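Local coordinates for In2-1 family protein, glutathione transferase lambda3 (Populus trichocarpa, PDB 4PQI), which binds glutathione and probably acts as a thiol transferase, a monomeric plant glutathione transferase of the Lambda class, at residues V186-K198 and T226-L240. Residues are numbered along the deposited sequence; the frame is centred on the assembly and turned at random.
Sequences VERLNIFLLEVFK and TDPKELVEFYKKRFL
Phe192 reaches from helix 177-197 into a hole on helix 228-239 framed by Leu231, Val232, Tyr235 and Lys236. CG set anti to the backbone N (chi1 -177°) brings its ring against Tyr235, whose CB lies over the face, 3.6 Å from the Phe192 ring centroid, in a CH-pi contact. The Tyr235 ring turns its edge to the same phenyl face, T-shaped, with the planes at 89°. Leu231 CD2 covers the centre of one Tyr235 face and Phe239 the rim of the other, fixing the ring's tilt, while the phenol OH hydrogen-bonds to Tyr139 OH. Beside Phe192, Ile191 CG2 meets Val232 CG2 at 3.7 Å. Toward the C-terminus, Leu240 CD1 touches Val196 CG1 at 3.8 Å and also reaches Phe192 CZ. At the polar end, Thr226 N donates a nearly straight hydrogen bond to Glu187 OE2, 3.2 Å away, and a water bridges that oxygen to Thr226 O. Thr226 CG2 lies over one face of the Arg188 guanidinium, which Gln45 and Thr40 O hold in place; Gln45 NE2 and Tyr221 OH hydrogen-bond to Glu187 OE1. The axes of 186-197 and 228-239 approach to 9.5 Å and cross at -72°, packing the C-terminal helix of the all-helical GST domain beside the glutathione site; the side chain of Tyr235 is about 8 Å from the bound glutathione.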
loop_
_atom_site.group_PDB
_atom_site.type_symbol
_atom_site.label_atom_id
_atom_site.label_comp_id
_atom_site.label_asym_id
_atom_site.label_seq_id
_atom_site.Cartn_x
_atom_site.Cartn_y
_atom_site.Cartn_z
ATOM N N VAL A 186 -4.568 5.702 -3.892
ATOM C CA VAL A 186 -4.633 6.615 -5.024
ATOM C C VAL A 186 -4.804 5.830 -6.325
ATOM O O VAL A 186 -5.615 6.208 -7.167
ATOM C CB VAL A 186 -3.398 7.551 -5.093
ATOM C CG1 VAL A 186 -3.388 8.343 -6.434
ATOM C CG2 VAL A 186 -3.377 8.496 -3.901
ATOM N N GLU A 187 -4.058 4.729 -6.465
ATOM C CA GLU A 187 -4.187 3.801 -7.598
ATOM C C GLU A 187 -5.647 3.404 -7.845
ATOM O O GLU A 187 -6.182 3.570 -8.953
ATOM C CB GLU A 187 -3.332 2.538 -7.346
ATOM C CG GLU A 187 -3.622 1.326 -8.257
ATOM C CD GLU A 187 -2.895 0.024 -7.826
ATOM O OE1 GLU A 187 -1.922 0.078 -7.025
ATOM O OE2 GLU A 187 -3.306 -1.061 -8.306
ATOM N N ARG A 188 -6.296 2.887 -6.810
ATOM C CA ARG A 188 -7.663 2.394 -6.940
ATOM C C ARG A 188 -8.663 3.537 -7.110
ATOM O O ARG A 188 -9.564 3.459 -7.931
ATOM C CB ARG A 188 -8.030 1.529 -5.736
ATOM C CG ARG A 188 -7.245 0.241 -5.683
ATOM C CD ARG A 188 -7.286 -0.382 -4.300
ATOM N NE ARG A 188 -6.699 -1.718 -4.302
ATOM C CZ ARG A 188 -5.393 -1.951 -4.391
ATOM N NH1 ARG A 188 -4.544 -0.934 -4.492
ATOM N NH2 ARG A 188 -4.937 -3.198 -4.385
ATOM N N LEU A 189 -8.486 4.603 -6.336
ATOM C CA LEU A 189 -9.368 5.761 -6.421
ATOM C C LEU A 189 -9.322 6.395 -7.813
ATOM O O LEU A 189 -10.357 6.768 -8.367
ATOM C CB LEU A 189 -9.038 6.786 -5.329
ATOM C CG LEU A 189 -9.415 6.334 -3.906
ATOM C CD1 LEU A 189 -8.859 7.310 -2.874
ATOM C CD2 LEU A 189 -10.925 6.166 -3.735
ATOM N N ASN A 190 -8.119 6.494 -8.374
ATOM C CA ASN A 190 -7.926 7.074 -9.688
ATOM C C ASN A 190 -8.762 6.318 -10.721
ATOM O O ASN A 190 -9.506 6.920 -11.506
ATOM C CB ASN A 190 -6.443 7.040 -10.065
ATOM C CG ASN A 190 -6.129 7.891 -11.272
ATOM O OD1 ASN A 190 -6.993 8.609 -11.783
ATOM N ND2 ASN A 190 -4.883 7.834 -11.725
ATOM N N ILE A 191 -8.656 4.993 -10.704
ATOM C CA ILE A 191 -9.413 4.160 -11.643
ATOM C C ILE A 191 -10.921 4.256 -11.420
ATOM O O ILE A 191 -11.695 4.405 -12.381
ATOM C CB ILE A 191 -8.994 2.682 -11.546
ATOM C CG1 ILE A 191 -7.496 2.528 -11.797
ATOM C CG2 ILE A 191 -9.766 1.835 -12.540
ATOM C CD1 ILE A 191 -6.968 1.152 -11.419
ATOM N N PHE A 192 -11.337 4.172 -10.157
ATOM C CA PHE A 192 -12.763 4.125 -9.833
ATOM C C PHE A 192 -13.469 5.435 -10.167
ATOM O O PHE A 192 -14.493 5.432 -10.853
ATOM C CB PHE A 192 -12.985 3.738 -8.370
ATOM C CG PHE A 192 -14.439 3.600 -7.980
ATOM C CD1 PHE A 192 -15.293 2.751 -8.687
ATOM C CD2 PHE A 192 -14.946 4.293 -6.887
ATOM C CE1 PHE A 192 -16.626 2.613 -8.319
ATOM C CE2 PHE A 192 -16.279 4.159 -6.515
ATOM C CZ PHE A 192 -17.120 3.317 -7.228
ATOM N N LEU A 193 -12.911 6.548 -9.699
ATOM C CA LEU A 193 -13.505 7.874 -9.919
ATOM C C LEU A 193 -13.590 8.243 -11.404
ATOM O O LEU A 193 -14.592 8.798 -11.867
ATOM C CB LEU A 193 -12.705 8.937 -9.161
ATOM C CG LEU A 193 -12.806 8.855 -7.639
ATOM C CD1 LEU A 193 -11.780 9.757 -6.938
ATOM C CD2 LEU A 193 -14.217 9.197 -7.198
ATOM N N LEU A 194 -12.534 7.942 -12.150
ATOM C CA LEU A 194 -12.505 8.303 -13.557
ATOM C C LEU A 194 -13.488 7.432 -14.341
ATOM O O LEU A 194 -14.262 7.942 -15.141
ATOM C CB LEU A 194 -11.094 8.178 -14.119
ATOM C CG LEU A 194 -10.933 8.660 -15.561
ATOM C CD1 LEU A 194 -11.361 10.117 -15.706
ATOM C CD2 LEU A 194 -9.500 8.478 -16.008
ATOM N N GLU A 195 -13.483 6.129 -14.087
ATOM C CA GLU A 195 -14.342 5.219 -14.856
ATOM C C GLU A 195 -15.816 5.369 -14.518
ATOM O O GLU A 195 -16.664 5.341 -15.401
ATOM C CB GLU A 195 -13.911 3.757 -14.689
ATOM C CG GLU A 195 -12.593 3.434 -15.365
ATOM C CD GLU A 195 -12.571 3.901 -16.810
ATOM O OE1 GLU A 195 -11.648 4.667 -17.177
ATOM O OE2 GLU A 195 -13.483 3.506 -17.575
ATOM N N VAL A 196 -16.128 5.544 -13.240
ATOM C CA VAL A 196 -17.529 5.547 -12.833
ATOM C C VAL A 196 -18.123 6.957 -12.698
ATOM O O VAL A 196 -19.288 7.176 -13.015
ATOM C CB VAL A 196 -17.737 4.715 -11.551
ATOM C CG1 VAL A 196 -19.183 4.754 -11.110
ATOM C CG2 VAL A 196 -17.291 3.282 -11.786
ATOM N N PHE A 197 -17.324 7.918 -12.254
ATOM C CA PHE A 197 -17.851 9.265 -12.032
ATOM C C PHE A 197 -17.362 10.320 -13.033
ATOM O O PHE A 197 -17.759 11.487 -12.953
ATOM C CB PHE A 197 -17.555 9.716 -10.604
ATOM C CG PHE A 197 -18.139 8.812 -9.555
ATOM C CD1 PHE A 197 -19.412 9.037 -9.060
ATOM C CD2 PHE A 197 -17.419 7.722 -9.075
ATOM C CE1 PHE A 197 -19.956 8.193 -8.102
ATOM C CE2 PHE A 197 -17.958 6.880 -8.124
ATOM C CZ PHE A 197 -19.227 7.117 -7.637
ATOM N N LYS A 198 -16.515 9.905 -13.972
ATOM C CA LYS A 198 -15.894 10.826 -14.922
ATOM C C LYS A 198 -15.130 11.925 -14.190
ATOM O O LYS A 198 -15.170 13.087 -14.577
ATOM C CB LYS A 198 -16.944 11.445 -15.835
ATOM C CG LYS A 198 -17.870 10.437 -16.465
ATOM C CD LYS A 198 -19.186 11.080 -16.823
ATOM C CE LYS A 198 -20.227 10.017 -17.087
ATOM N NZ LYS A 198 -21.556 10.614 -17.338
ATOM N N THR A 226 -3.085 -4.146 -8.925
ATOM C CA THR A 226 -4.308 -4.938 -8.981
ATOM C C THR A 226 -5.003 -4.813 -10.343
ATOM O O THR A 226 -4.741 -3.878 -11.104
ATOM C CB THR A 226 -5.269 -4.513 -7.828
ATOM O OG1 THR A 226 -6.252 -5.530 -7.595
ATOM C CG2 THR A 226 -5.950 -3.178 -8.136
ATOM N N ASP A 227 -5.881 -5.764 -10.648
ATOM C CA ASP A 227 -6.628 -5.771 -11.909
ATOM C C ASP A 227 -7.661 -4.640 -11.941
ATOM O O ASP A 227 -8.595 -4.629 -11.130
ATOM C CB ASP A 227 -7.328 -7.122 -12.071
ATOM C CG ASP A 227 -7.846 -7.356 -13.477
ATOM O OD1 ASP A 227 -7.696 -8.499 -13.965
ATOM O OD2 ASP A 227 -8.405 -6.416 -14.090
ATOM N N PRO A 228 -7.494 -3.686 -12.878
ATOM C CA PRO A 228 -8.365 -2.508 -12.991
ATOM C C PRO A 228 -9.830 -2.875 -13.116
ATOM O O PRO A 228 -10.652 -2.302 -12.408
ATOM C CB PRO A 228 -7.892 -1.849 -14.288
ATOM C CG PRO A 228 -6.477 -2.235 -14.393
ATOM C CD PRO A 228 -6.395 -3.640 -13.857
ATOM N N LYS A 229 -10.145 -3.812 -14.009
ATOM C CA LYS A 229 -11.527 -4.210 -14.239
ATOM C C LYS A 229 -12.151 -4.822 -12.988
ATOM O O LYS A 229 -13.264 -4.468 -12.605
ATOM C CB LYS A 229 -11.617 -5.184 -15.419
ATOM C CG LYS A 229 -11.189 -4.581 -16.748
ATOM C CD LYS A 229 -12.123 -3.453 -17.178
ATOM C CE LYS A 229 -11.673 -2.827 -18.492
ATOM N NZ LYS A 229 -12.669 -1.864 -19.051
ATOM N N GLU A 230 -11.427 -5.737 -12.351
ATOM C CA GLU A 230 -11.913 -6.352 -11.122
ATOM C C GLU A 230 -12.117 -5.317 -10.012
ATOM O O GLU A 230 -13.058 -5.419 -9.226
ATOM C CB GLU A 230 -10.969 -7.466 -10.653
ATOM C CG GLU A 230 -10.925 -8.683 -11.576
ATOM C CD GLU A 230 -10.288 -9.899 -10.916
ATOM O OE1 GLU A 230 -9.680 -9.735 -9.830
ATOM O OE2 GLU A 230 -10.407 -11.013 -11.480
ATOM N N LEU A 231 -11.237 -4.322 -9.950
ATOM C CA LEU A 231 -11.356 -3.271 -8.941
ATOM C C LEU A 231 -12.675 -2.497 -9.107
ATOM O O LEU A 231 -13.406 -2.277 -8.141
ATOM C CB LEU A 231 -10.141 -2.337 -9.009
ATOM C CG LEU A 231 -9.992 -1.149 -8.053
ATOM C CD1 LEU A 231 -10.796 0.062 -8.522
ATOM C CD2 LEU A 231 -10.336 -1.515 -6.611
ATOM N N VAL A 232 -12.978 -2.103 -10.338
ATOM C CA VAL A 232 -14.189 -1.330 -10.627
ATOM C C VAL A 232 -15.484 -2.072 -10.251
ATOM O O VAL A 232 -16.344 -1.520 -9.549
ATOM C CB VAL A 232 -14.230 -0.893 -12.107
ATOM C CG1 VAL A 232 -15.506 -0.108 -12.403
ATOM C CG2 VAL A 232 -12.990 -0.065 -12.446
ATOM N N GLU A 233 -15.616 -3.318 -10.705
ATOM C CA GLU A 233 -16.774 -4.131 -10.347
ATOM C C GLU A 233 -16.902 -4.264 -8.832
ATOM O O GLU A 233 -17.995 -4.152 -8.278
ATOM C CB GLU A 233 -16.710 -5.517 -10.998
ATOM C CG GLU A 233 -17.755 -6.501 -10.447
ATOM C CD GLU A 233 -18.264 -7.494 -11.484
ATOM O OE1 GLU A 233 -18.117 -7.219 -12.696
ATOM O OE2 GLU A 233 -18.820 -8.545 -11.085
ATOM N N PHE A 234 -15.775 -4.492 -8.168
ATOM C CA PHE A 234 -15.749 -4.613 -6.715
ATOM C C PHE A 234 -16.247 -3.337 -6.031
ATOM O O PHE A 234 -17.085 -3.401 -5.127
ATOM C CB PHE A 234 -14.339 -4.985 -6.239
ATOM C CG PHE A 234 -14.183 -5.019 -4.741
ATOM C CD1 PHE A 234 -15.007 -5.812 -3.960
ATOM C CD2 PHE A 234 -13.195 -4.270 -4.121
ATOM C CE1 PHE A 234 -14.861 -5.846 -2.583
ATOM C CE2 PHE A 234 -13.040 -4.302 -2.758
ATOM C CZ PHE A 234 -13.877 -5.092 -1.982
ATOM N N TYR A 235 -15.752 -2.183 -6.476
ATOM C CA TYR A 235 -16.120 -0.904 -5.860
ATOM C C TYR A 235 -17.550 -0.444 -6.164
ATOM O O TYR A 235 -18.191 0.205 -5.331
ATOM C CB TYR A 235 -15.134 0.198 -6.241
ATOM C CG TYR A 235 -13.921 0.277 -5.336
ATOM C CD1 TYR A 235 -13.595 -0.765 -4.477
ATOM C CD2 TYR A 235 -13.109 1.407 -5.334
ATOM C CE1 TYR A 235 -12.481 -0.689 -3.655
ATOM C CE2 TYR A 235 -12.000 1.488 -4.533
ATOM C CZ TYR A 235 -11.691 0.446 -3.687
ATOM O OH TYR A 235 -10.582 0.538 -2.883
ATOM N N LYS A 236 -18.037 -0.759 -7.362
ATOM C CA LYS A 236 -19.441 -0.532 -7.674
ATOM C C LYS A 236 -20.340 -1.340 -6.724
ATOM O O LYS A 236 -21.346 -0.834 -6.211
ATOM C CB LYS A 236 -19.738 -0.885 -9.137
ATOM C CG LYS A 236 -19.094 0.056 -10.156
ATOM C CD LYS A 236 -19.799 0.004 -11.526
ATOM C CE LYS A 236 -19.433 -1.241 -12.313
ATOM N NZ LYS A 236 -19.970 -1.197 -13.710
ATOM N N LYS A 237 -19.969 -2.594 -6.481
ATOM C CA LYS A 237 -20.779 -3.463 -5.640
ATOM C C LYS A 237 -20.679 -3.041 -4.179
ATOM O O LYS A 237 -21.635 -3.179 -3.416
ATOM C CB LYS A 237 -20.370 -4.930 -5.809
ATOM C CG LYS A 237 -20.629 -5.491 -7.203
ATOM C CD LYS A 237 -20.654 -7.015 -7.201
ATOM C CE LYS A 237 -19.439 -7.592 -6.482
ATOM N NZ LYS A 237 -19.443 -9.083 -6.504
ATOM N N ARG A 238 -19.521 -2.502 -3.804
ATOM C CA ARG A 238 -19.255 -2.129 -2.418
ATOM C C ARG A 238 -19.853 -0.770 -2.028
ATOM O O ARG A 238 -20.301 -0.592 -0.895
ATOM C CB ARG A 238 -17.745 -2.177 -2.139
ATOM C CG ARG A 238 -17.316 -1.722 -0.750
ATOM C CD ARG A 238 -18.003 -2.520 0.351
ATOM N NE ARG A 238 -17.508 -2.193 1.691
ATOM C CZ ARG A 238 -17.854 -1.107 2.378
ATOM N NH1 ARG A 238 -18.689 -0.220 1.851
ATOM N NH2 ARG A 238 -17.354 -0.899 3.589
ATOM N N PHE A 239 -19.886 0.179 -2.964
ATOM C CA PHE A 239 -20.277 1.549 -2.622
ATOM C C PHE A 239 -21.497 2.086 -3.367
ATOM O O PHE A 239 -22.009 3.151 -3.022
ATOM C CB PHE A 239 -19.101 2.521 -2.809
ATOM C CG PHE A 239 -17.854 2.111 -2.089
ATOM C CD1 PHE A 239 -17.763 2.227 -0.709
ATOM C CD2 PHE A 239 -16.770 1.601 -2.793
ATOM C CE1 PHE A 239 -16.606 1.840 -0.039
ATOM C CE2 PHE A 239 -15.620 1.212 -2.134
ATOM C CZ PHE A 239 -15.534 1.334 -0.754
ATOM N N LEU A 240 -21.955 1.364 -4.383
ATOM C CA LEU A 240 -23.088 1.823 -5.188
ATOM C C LEU A 240 -24.269 0.861 -5.118
ATOM O O LEU A 240 -25.395 1.283 -4.870
ATOM C CB LEU A 240 -22.659 2.056 -6.643
ATOM C CG LEU A 240 -21.665 3.205 -6.848
ATOM C CD1 LEU A 240 -21.001 3.122 -8.207
ATOM C CD2 LEU A 240 -22.361 4.553 -6.653
HETATM O O HOH W 1 -4.104 -1.211 -11.055
#